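Local coordinates for DUF2235 domain-containing protein (Pseudomonas aeruginosa, PDB 4O5P) that probably hydrolyses membrane phospholipids as a type VI secretion effector with an alpha/beta-hydrolase-type catalytic domain, at residues L32-D37 and A64-L69; F112-P117 and L150-D155; L157-T160 and S164-K167; K197-A202 and L250-R255. One frame throughout, in Å; residues are numbered along the deposited sequence.

Contact 1. Residues L32-D37 and A64-L69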
# COMPACT_ATOMS: atom_id res chain seq x y z
N LEU A 32 -22.91 14.89 17.23
CA LEU A 32 -24.15 14.14 17.38
C LEU A 32 -23.99 12.68 16.96
O LEU A 32 -24.50 11.77 17.63
CB LEU A 32 -25.30 14.78 16.59
CG LEU A 32 -25.90 16.15 16.97
CD1 LEU A 32 -27.38 16.25 16.62
CD2 LEU A 32 -25.65 16.56 18.42
N LYS A 33 -23.28 12.47 15.85
CA LYS A 33 -22.96 11.12 15.40
C LYS A 33 -22.10 10.38 16.41
O LYS A 33 -22.33 9.19 16.69
CB LYS A 33 -22.27 11.15 14.03
CG LYS A 33 -23.24 11.07 12.88
CD LYS A 33 -22.55 11.08 11.53
CE LYS A 33 -23.51 11.64 10.49
NZ LYS A 33 -23.14 11.23 9.09
N GLN A 34 -21.09 11.06 16.95
CA GLN A 34 -20.25 10.42 17.96
C GLN A 34 -21.01 9.99 19.21
O GLN A 34 -20.65 9.01 19.86
CB GLN A 34 -19.09 11.33 18.33
CG GLN A 34 -18.10 11.49 17.19
CD GLN A 34 -17.30 12.75 17.31
OE1 GLN A 34 -17.29 13.37 18.37
NE2 GLN A 34 -16.65 13.15 16.23
N GLN A 35 -22.08 10.73 19.55
CA GLN A 35 -22.83 10.49 20.78
C GLN A 35 -24.11 9.68 20.56
O GLN A 35 -25.00 9.70 21.41
CB GLN A 35 -23.22 11.81 21.45
CG GLN A 35 -22.08 12.75 21.78
CD GLN A 35 -22.61 14.10 22.26
OE1 GLN A 35 -23.81 14.39 22.14
NE2 GLN A 35 -21.73 14.92 22.82
N SER A 36 -24.21 8.98 19.43
CA SER A 36 -25.46 8.27 19.11
C SER A 36 -25.71 7.08 20.06
O SER A 36 -26.85 6.87 20.51
CB SER A 36 -25.49 7.82 17.64
OG SER A 36 -24.45 6.90 17.35
N ASP A 37 -24.66 6.33 20.36
CA ASP A 37 -24.75 5.23 21.31
C ASP A 37 -25.31 5.67 22.67
O ASP A 37 -26.23 5.03 23.21
CB ASP A 37 -23.37 4.58 21.50
CG ASP A 37 -23.02 3.63 20.37
OD1 ASP A 37 -23.87 2.79 20.01
OD2 ASP A 37 -21.89 3.73 19.83
N ALA A 64 -19.27 5.55 24.47
CA ALA A 64 -18.78 4.62 23.46
C ALA A 64 -17.27 4.76 23.42
O ALA A 64 -16.71 5.77 23.87
CB ALA A 64 -19.39 4.92 22.12
N ILE A 65 -16.59 3.74 22.90
CA ILE A 65 -15.15 3.85 22.69
C ILE A 65 -14.93 4.13 21.21
O ILE A 65 -15.35 3.34 20.36
CB ILE A 65 -14.42 2.56 23.13
CG1 ILE A 65 -14.85 2.20 24.55
CG2 ILE A 65 -12.90 2.74 23.05
CD1 ILE A 65 -14.20 0.97 25.08
N HIS A 66 -14.30 5.26 20.91
CA HIS A 66 -14.10 5.66 19.52
C HIS A 66 -12.62 5.53 19.21
O HIS A 66 -11.78 6.10 19.92
CB HIS A 66 -14.57 7.11 19.29
CG HIS A 66 -16.06 7.30 19.40
ND1 HIS A 66 -16.92 7.16 18.33
CD2 HIS A 66 -16.83 7.65 20.46
CE1 HIS A 66 -18.15 7.40 18.72
NE2 HIS A 66 -18.13 7.71 20.00
N ILE A 67 -12.30 4.76 18.17
CA ILE A 67 -10.91 4.42 17.89
C ILE A 67 -10.52 4.71 16.45
O ILE A 67 -11.12 4.17 15.53
CB ILE A 67 -10.64 2.93 18.12
CG1 ILE A 67 -11.00 2.51 19.56
CG2 ILE A 67 -9.19 2.58 17.80
CD1 ILE A 67 -11.16 1.01 19.73
N THR A 68 -9.52 5.56 16.27
CA THR A 68 -8.92 5.77 14.95
C THR A 68 -7.62 4.95 14.82
O THR A 68 -6.77 5.00 15.72
CB THR A 68 -8.61 7.25 14.72
OG1 THR A 68 -9.80 8.03 14.88
CG2 THR A 68 -8.05 7.47 13.32
N LEU A 69 -7.48 4.23 13.70
CA LEU A 69 -6.29 3.45 13.37
C LEU A 69 -5.79 3.83 11.96
O LEU A 69 -6.54 3.75 11.00
CB LEU A 69 -6.64 1.96 13.41
CG LEU A 69 -5.56 0.91 13.17
CD1 LEU A 69 -4.37 1.18 14.05
CD2 LEU A 69 -6.09 -0.50 13.45

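Contact 2. Residues F112-P117 and L150-D155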
# COMPACT_ATOMS: atom_id res chain seq x y z
N PHE A 112 -9.46 7.22 21.35
CA PHE A 112 -8.08 6.72 21.23
C PHE A 112 -7.63 6.86 19.78
O PHE A 112 -8.45 6.80 18.86
CB PHE A 112 -8.03 5.23 21.58
CG PHE A 112 -8.38 4.93 23.00
CD1 PHE A 112 -9.71 4.81 23.40
CD2 PHE A 112 -7.37 4.75 23.94
CE1 PHE A 112 -10.02 4.54 24.74
CE2 PHE A 112 -7.68 4.48 25.26
CZ PHE A 112 -9.00 4.37 25.67
N LYS A 113 -6.33 7.05 19.56
CA LYS A 113 -5.79 6.99 18.20
C LYS A 113 -4.46 6.23 18.16
O LYS A 113 -3.68 6.26 19.12
CB LYS A 113 -5.67 8.39 17.56
CG LYS A 113 -4.46 9.21 17.98
CD LYS A 113 -4.60 10.63 17.43
CE LYS A 113 -3.34 11.46 17.64
NZ LYS A 113 -3.50 12.87 17.14
N TYR A 114 -4.24 5.53 17.05
CA TYR A 114 -3.07 4.68 16.89
C TYR A 114 -2.49 4.86 15.50
O TYR A 114 -3.24 4.98 14.51
CB TYR A 114 -3.45 3.22 17.10
CG TYR A 114 -4.00 2.92 18.49
CD1 TYR A 114 -3.14 2.68 19.55
CD2 TYR A 114 -5.37 2.86 18.72
CE1 TYR A 114 -3.64 2.38 20.82
CE2 TYR A 114 -5.87 2.58 19.97
CZ TYR A 114 -5.00 2.34 21.02
OH TYR A 114 -5.50 2.06 22.27
N TYR A 115 -1.17 4.88 15.41
CA TYR A 115 -0.49 5.03 14.12
C TYR A 115 0.40 3.84 13.87
O TYR A 115 1.16 3.43 14.74
CB TYR A 115 0.38 6.30 14.10
CG TYR A 115 1.30 6.35 12.89
CD1 TYR A 115 0.83 6.76 11.64
CD2 TYR A 115 2.64 5.97 13.00
CE1 TYR A 115 1.67 6.79 10.53
CE2 TYR A 115 3.48 5.99 11.90
CZ TYR A 115 2.99 6.40 10.68
OH TYR A 115 3.83 6.44 9.59
N CYS A 116 0.31 3.28 12.67
CA CYS A 116 1.19 2.18 12.30
C CYS A 116 2.10 2.60 11.12
O CYS A 116 1.60 2.91 10.04
CB CYS A 116 0.35 0.96 11.94
SG CYS A 116 1.29 -0.48 11.45
N PRO A 117 3.43 2.59 11.33
CA PRO A 117 4.38 2.90 10.25
C PRO A 117 4.26 1.97 9.06
O PRO A 117 3.83 0.82 9.19
CB PRO A 117 5.76 2.71 10.90
CG PRO A 117 5.51 2.02 12.20
CD PRO A 117 4.12 2.33 12.61
N LEU A 150 -5.00 -5.10 15.33
CA LEU A 150 -5.96 -5.83 16.15
C LEU A 150 -5.67 -5.70 17.66
O LEU A 150 -6.58 -5.40 18.44
CB LEU A 150 -6.05 -7.30 15.71
CG LEU A 150 -6.70 -7.49 14.33
CD1 LEU A 150 -6.50 -8.91 13.81
CD2 LEU A 150 -8.19 -7.15 14.41
N VAL A 151 -4.41 -5.87 18.05
CA VAL A 151 -4.00 -5.74 19.45
C VAL A 151 -4.35 -4.37 20.03
O VAL A 151 -4.77 -4.27 21.19
CB VAL A 151 -2.50 -6.04 19.64
CG1 VAL A 151 -2.06 -5.80 21.09
CG2 VAL A 151 -2.19 -7.47 19.22
N GLN A 152 -4.18 -3.31 19.23
CA GLN A 152 -4.45 -1.96 19.72
C GLN A 152 -5.88 -1.75 20.21
O GLN A 152 -6.13 -0.89 21.08
CB GLN A 152 -4.11 -0.91 18.66
CG GLN A 152 -2.66 -0.93 18.26
CD GLN A 152 -1.74 -1.12 19.45
OE1 GLN A 152 -1.60 -0.22 20.29
NE2 GLN A 152 -1.14 -2.29 19.56
N LEU A 153 -6.81 -2.52 19.65
CA LEU A 153 -8.21 -2.49 20.06
C LEU A 153 -8.33 -3.06 21.47
O LEU A 153 -9.07 -2.54 22.33
CB LEU A 153 -9.04 -3.34 19.10
CG LEU A 153 -9.14 -2.97 17.61
CD1 LEU A 153 -10.22 -3.82 16.96
CD2 LEU A 153 -9.44 -1.49 17.40
N VAL A 154 -7.59 -4.15 21.68
CA VAL A 154 -7.54 -4.79 22.98
C VAL A 154 -7.01 -3.76 23.97
O VAL A 154 -7.57 -3.59 25.05
CB VAL A 154 -6.66 -6.06 22.96
CG1 VAL A 154 -6.35 -6.52 24.38
CG2 VAL A 154 -7.34 -7.19 22.19
N ASP A 155 -5.93 -3.07 23.58
CA ASP A 155 -5.31 -2.03 24.40
C ASP A 155 -6.29 -0.92 24.78
O ASP A 155 -6.34 -0.49 25.92
CB ASP A 155 -4.11 -1.43 23.68
CG ASP A 155 -3.36 -0.40 24.53
OD1 ASP A 155 -2.71 -0.81 25.51
OD2 ASP A 155 -3.41 0.81 24.22

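Contact 3. Residues L157-T160 and S164-K167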
# COMPACT_ATOMS: atom_id res chain seq x y z
N LEU A 157 -9.60 -1.06 24.95
CA LEU A 157 -10.57 -1.54 25.94
C LEU A 157 -9.91 -1.69 27.31
O LEU A 157 -10.45 -1.26 28.33
CB LEU A 157 -11.19 -2.88 25.50
CG LEU A 157 -12.48 -3.34 26.20
CD1 LEU A 157 -13.49 -2.20 26.29
CD2 LEU A 157 -13.09 -4.54 25.50
N PHE A 158 -8.72 -2.30 27.31
CA PHE A 158 -7.93 -2.55 28.51
C PHE A 158 -7.72 -1.27 29.28
O PHE A 158 -7.86 -1.25 30.50
CB PHE A 158 -6.58 -3.14 28.08
CG PHE A 158 -5.78 -3.74 29.20
CD1 PHE A 158 -6.07 -5.01 29.67
CD2 PHE A 158 -4.70 -3.05 29.75
CE1 PHE A 158 -5.33 -5.58 30.69
CE2 PHE A 158 -3.94 -3.62 30.78
CZ PHE A 158 -4.26 -4.89 31.25
N TYR A 159 -7.39 -0.19 28.58
CA TYR A 159 -7.21 1.09 29.25
C TYR A 159 -8.54 1.63 29.72
O TYR A 159 -8.63 2.22 30.79
CB TYR A 159 -6.55 2.13 28.34
CG TYR A 159 -6.20 3.43 29.06
CD1 TYR A 159 -7.12 4.46 29.18
CD2 TYR A 159 -4.94 3.61 29.62
CE1 TYR A 159 -6.80 5.63 29.85
CE2 TYR A 159 -4.61 4.77 30.28
CZ TYR A 159 -5.54 5.77 30.39
OH TYR A 159 -5.21 6.93 31.04
N THR A 160 -9.57 1.43 28.90
CA THR A 160 -10.89 1.91 29.26
C THR A 160 -11.32 1.35 30.61
O THR A 160 -11.78 2.09 31.48
CB THR A 160 -11.93 1.59 28.19
OG1 THR A 160 -11.56 2.23 26.95
CG2 THR A 160 -13.29 2.09 28.60
N SER A 164 -4.73 1.05 32.65
CA SER A 164 -3.35 0.79 32.26
C SER A 164 -3.37 0.39 30.79
O SER A 164 -4.43 0.07 30.25
CB SER A 164 -2.74 -0.31 33.12
OG SER A 164 -3.55 -1.48 33.08
N ARG A 165 -2.22 0.40 30.15
CA ARG A 165 -2.16 -0.02 28.76
C ARG A 165 -1.27 -1.25 28.65
O ARG A 165 -0.45 -1.50 29.54
CB ARG A 165 -1.63 1.11 27.88
CG ARG A 165 -0.95 2.24 28.66
CD ARG A 165 -0.97 3.55 27.88
NE ARG A 165 -2.01 4.49 28.33
CZ ARG A 165 -2.30 5.64 27.72
NH1 ARG A 165 -1.63 5.99 26.63
NH2 ARG A 165 -3.25 6.44 28.18
N LEU A 166 -1.43 -2.02 27.58
CA LEU A 166 -0.65 -3.25 27.41
C LEU A 166 0.86 -2.95 27.38
O LEU A 166 1.30 -2.00 26.74
CB LEU A 166 -1.07 -3.99 26.15
CG LEU A 166 -2.53 -4.46 26.05
CD1 LEU A 166 -2.80 -5.04 24.66
CD2 LEU A 166 -2.85 -5.49 27.12
N LYS A 167 1.64 -3.76 28.08
CA LYS A 167 3.09 -3.60 28.01
C LYS A 167 3.61 -4.03 26.63
O LYS A 167 3.17 -5.04 26.09
CB LYS A 167 3.79 -4.39 29.11
CG LYS A 167 3.87 -3.65 30.44
CD LYS A 167 4.40 -4.57 31.53
CE LYS A 167 3.57 -5.85 31.59
NZ LYS A 167 2.12 -5.54 31.70

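Contact 4. Residues K197-A202 and L250-R255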
# COMPACT_ATOMS: atom_id res chain seq x y z
N LYS A 197 -7.16 -19.22 13.05
CA LYS A 197 -7.05 -19.96 14.30
C LYS A 197 -6.05 -19.32 15.24
O LYS A 197 -6.34 -19.16 16.44
CB LYS A 197 -6.65 -21.41 14.04
CG LYS A 197 -7.74 -22.26 13.42
CD LYS A 197 -7.27 -23.70 13.24
CE LYS A 197 -8.38 -24.59 12.66
NZ LYS A 197 -9.55 -24.73 13.57
N LYS A 198 -4.89 -18.95 14.71
CA LYS A 198 -3.82 -18.38 15.54
C LYS A 198 -4.20 -17.03 16.14
O LYS A 198 -3.92 -16.76 17.31
CB LYS A 198 -2.52 -18.29 14.75
CG LYS A 198 -1.98 -19.65 14.34
CD LYS A 198 -0.51 -19.60 14.02
CE LYS A 198 0.32 -19.34 15.26
NZ LYS A 198 1.77 -19.25 14.91
N ARG A 199 -4.85 -16.18 15.34
CA ARG A 199 -5.29 -14.87 15.79
C ARG A 199 -6.36 -14.99 16.89
O ARG A 199 -6.29 -14.32 17.94
CB ARG A 199 -5.85 -14.05 14.62
CG ARG A 199 -4.81 -13.71 13.56
CD ARG A 199 -5.35 -12.72 12.54
NE ARG A 199 -6.36 -13.28 11.64
CZ ARG A 199 -6.09 -13.94 10.51
NH1 ARG A 199 -4.83 -14.16 10.14
NH2 ARG A 199 -7.08 -14.40 9.75
N ARG A 200 -7.35 -15.85 16.65
CA ARG A 200 -8.40 -16.05 17.66
C ARG A 200 -7.83 -16.60 18.96
O ARG A 200 -8.11 -16.05 20.03
CB ARG A 200 -9.50 -16.99 17.16
CG ARG A 200 -10.62 -17.15 18.18
CD ARG A 200 -11.77 -17.97 17.65
NE ARG A 200 -12.45 -17.33 16.53
CZ ARG A 200 -13.33 -16.33 16.66
NH1 ARG A 200 -13.64 -15.85 17.86
NH2 ARG A 200 -13.90 -15.82 15.58
N ALA A 201 -7.03 -17.66 18.85
CA ALA A 201 -6.37 -18.27 20.00
C ALA A 201 -5.59 -17.23 20.79
O ALA A 201 -5.76 -17.11 22.01
CB ALA A 201 -5.46 -19.42 19.58
N ALA A 202 -4.74 -16.47 20.11
CA ALA A 202 -3.92 -15.50 20.81
C ALA A 202 -4.74 -14.40 21.49
O ALA A 202 -4.36 -13.91 22.54
CB ALA A 202 -2.88 -14.88 19.88
N LEU A 250 -11.11 -8.76 11.38
CA LEU A 250 -11.87 -8.27 12.52
C LEU A 250 -13.29 -8.81 12.42
O LEU A 250 -13.88 -9.26 13.42
CB LEU A 250 -11.84 -6.75 12.57
CG LEU A 250 -12.65 -6.10 13.69
CD1 LEU A 250 -12.17 -6.59 15.06
CD2 LEU A 250 -12.54 -4.59 13.58
N GLN A 251 -13.84 -8.78 11.21
CA GLN A 251 -15.19 -9.29 11.00
C GLN A 251 -15.27 -10.76 11.36
O GLN A 251 -16.21 -11.19 12.05
CB GLN A 251 -15.65 -9.09 9.56
CG GLN A 251 -17.10 -9.45 9.36
CD GLN A 251 -17.51 -9.43 7.91
OE1 GLN A 251 -16.69 -9.65 7.00
NE2 GLN A 251 -18.80 -9.17 7.67
N GLU A 252 -14.28 -11.52 10.89
CA GLU A 252 -14.15 -12.94 11.20
C GLU A 252 -14.09 -13.16 12.73
O GLU A 252 -14.73 -14.08 13.25
CB GLU A 252 -12.91 -13.51 10.50
CG GLU A 252 -11.87 -14.12 11.45
CD GLU A 252 -10.42 -13.98 10.98
OE1 GLU A 252 -10.13 -14.31 9.78
OE2 GLU A 252 -9.56 -13.55 11.81
N LEU A 253 -13.33 -12.32 13.43
CA LEU A 253 -13.16 -12.46 14.87
C LEU A 253 -14.40 -12.12 15.71
O LEU A 253 -14.59 -12.64 16.81
CB LEU A 253 -12.02 -11.58 15.35
CG LEU A 253 -10.63 -12.22 15.32
CD1 LEU A 253 -9.56 -11.14 15.34
CD2 LEU A 253 -10.49 -13.14 16.52
N THR A 254 -15.23 -11.22 15.19
CA THR A 254 -16.28 -10.64 16.01
C THR A 254 -17.69 -11.05 15.58
O THR A 254 -18.67 -10.80 16.31
CB THR A 254 -16.18 -9.11 15.99
OG1 THR A 254 -16.27 -8.64 14.64
CG2 THR A 254 -14.85 -8.66 16.60
N ARG A 255 -17.80 -11.63 14.40
CA ARG A 255 -19.08 -12.17 13.93
C ARG A 255 -19.56 -13.23 14.92
O ARG A 255 -18.95 -14.29 15.07
CB ARG A 255 -18.94 -12.76 12.52
CG ARG A 255 -20.12 -13.62 12.06
CD ARG A 255 -19.99 -14.09 10.61
NE ARG A 255 -20.82 -13.28 9.72
CZ ARG A 255 -20.36 -12.32 8.93
NH1 ARG A 255 -19.05 -12.08 8.89
NH2 ARG A 255 -21.19 -11.62 8.17

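Contact 1. Residues L32-D37 and A64-L69
Polar contact between the segments rests on His-66 and the backbone carbonyl of Gln-34. His-66 NE2 gives a hydrogen bond to Gln-34 O at 2.8 Å. The bond is weak, because the N-H points well off the oxygen (angle 125°). The oxygen lies at the edge of the imidazole, near its plane. It belongs to the last residue of helix 24-34, just before the chain turns at Gln-35 into helix 36-43. His-66 has CG anti to its carbonyl carbon (chi1 -68°), and this sends the ring out from the strand toward the turn. Its other nitrogen, ND1, is hydrogen-bonded to Tyr-232 OH. Both nitrogens thus have a partner, which limits rotation of the ring, although the NE2 bond is weak.

Van der Waals contact fills in around this bond. Gln-34 CB lies 4.1 Å from His-66 CE1. The amide of Gln-34 leads away from the strand, and Gln-34 OE1 accepts a hydrogen bond from Arg-437 NH2. At the other end of the contact, Asp-37 approaches Ala-64. Asp-37 OD2 comes to 3.6 Å from Ala-64 CB, which is plain packing of a carboxylate oxygen on a methyl group. The same oxygen is in a salt bridge with Arg-230 NE.

The contact lays the turn between helices 24-34 and 36-43 against one face of strand 62-71. That strand runs parallel between strands 111-116 and 225-236. Ile-65 and Ile-67 point to the other face, where helix 139-162 packs.

Contact 2. Residues F112-P117 and L150-D155
Strand 111-116 passes beside helix 139-162, and the nearest CA atoms are those of Tyr-114 and Gln-152, 7.3 Å apart. Tyr-114 carries the contact. Its CG is anti to the carbonyl carbon (chi1 -61°), and the ring reaches from the strand to the helix. Gln-152 CB sits over the centre of one ring face in a CH-pi contact, 3.7 Å from the centroid and 8° off the ring normal.

The Gln-152 chain bends at chi2, which brings its amide back along the ring. Gln-152 OE1 lies 3.3 Å from Tyr-114 CE1. The amide plane is steeply inclined to the ring, so the two do not stack. Gln-152 NE2 turns to the helix itself and bonds to Trp-148 O, one turn earlier.

The phenol end is held by Asp-155. Tyr-114 OH donates to Asp-155 OD2 at 3.1 Å, using the anti lone pair of that oxygen. The other oxygen of Asp-155, OD1, accepts from the backbone N of Leu-166, so the carboxylate joins the strand to the loop after the helix. This double use holds a buried carboxylate in place.

Ile-67 and Leu-69 of the adjacent strand 62-71 also touch Tyr-114. A helix layered on a largely parallel sheet is a general feature of alpha/beta folds, and is consistent with the alpha/beta-hydrolase clan of the catalytic domain.

Contact 3. Residues L157-T160 and S164-K167
Phe-158, Tyr-159 and Ser-164 bury the most surface here. Phe-158 CG is anti to the backbone N (chi1 -167°), which directs the ring at the segment 164-167. Leu-166 CD2 sits over the centre of one ring face, a CH-pi contact 4.0 Å from the centroid and 9° off the normal. Ser-164 approaches the same ring obliquely, with its OG 3.2 Å from Phe-158 CE2.

Tyr-159 meets the backbone of Ser-164. Ser-164 O lies 3.1 Å from Tyr-159 CA in a CA-H...O contact. No hydrogen bond joins the two segments.

These contacts fold the loop after helix 139-162 back along the last turns of that helix, before helix 168-178 begins. It is a local helix-to-helix connection at the protein surface. Leu-166 also packs on Val-151 and Val-154, further back on the helix.

The Tyr-159 ring has Arg-165 beside it. The two side chains run alongside each other and point the same way. Arg-165 NH2 is 3.0 Å from Tyr-159 CE2, and that carbon lies at the guanidinium edge, near its plane. Ring and guanidinium planes are 85° apart, so the groups are not stacked. The charge of Arg-165 is met by a salt bridge from NH2 to Asp-104 OD1. Tyr-159 packs on Asp-104 too, and on Asn-107 and Ser-108 of helix 104-108.

Contact 4. Residues K197-A202 and L250-R255
Arg-199 and Glu-252 form a side-on salt bridge between the two helices. Arg-199 NE donates to Glu-252 OE2 at 3.2 Å, and Arg-199 NH2 donates to Glu-252 OE1 at 3.1 Å. Each carboxylate oxygen uses its syn lone pair. Guanidinium and carboxylate are nearly coplanar, 17° apart, which suits a grip by two nitrogens. A weak third bond runs from Arg-199 NH2 to Glu-252 OE2.

Arg-200 reaches the backbone near the end of helix 238-254. Its CG is anti to the backbone N (chi1 -178°), and the chain then bends at chi3. Arg-200 NH2 makes a weak hydrogen bond to Leu-253 O at 3.5 Å. Leu-253 CD2 lies over one face of the same guanidinium and also touches Arg-200 CA at 3.8 Å.

Further out, Trp-249 makes a cation-pi contact with Arg-199, and Asn-147 and Met-178 pack against that side chain. Leu-253 also packs on Leu-203 and on Leu-150 of helix 139-162.

The axes of helix segments 197-202 and 250-254 come within 10.6 Å, with a signed crossing angle of -56°. Helix 238-254 starts within a GxSxG sequence that begins at the end of strand 225-236. It therefore probably corresponds to the helix after the nucleophile elbow of alpha/beta hydrolases, with helix 195-219 packed against it.

Overall arrangement
From the N terminus, contact 1 closes the first loop, bringing the turn between helices 24-34 and 36-43 to strand 62-71. Contact 2 closes the next, from strand 111-116 to helix 139-162. Contact 3 is a short closure where that helix ends, and contact 4 joins helix 195-219 to helix 238-254. The four follow in series; none nests or crosses. Contacts 1 and 2 meet through neighbouring parallel strands, with Thr-68 O and Tyr-114 N 2.9 Å apart. Ile-65 touches Leu-157 and Thr-160, linking contact 1 to contact 3. Contacts 2 and 3 share helix 139-162. Leu-150 and Leu-153 of that helix touch Leu-250, linking contact 2 to contact 4. Contacts 3 and 4 do not touch.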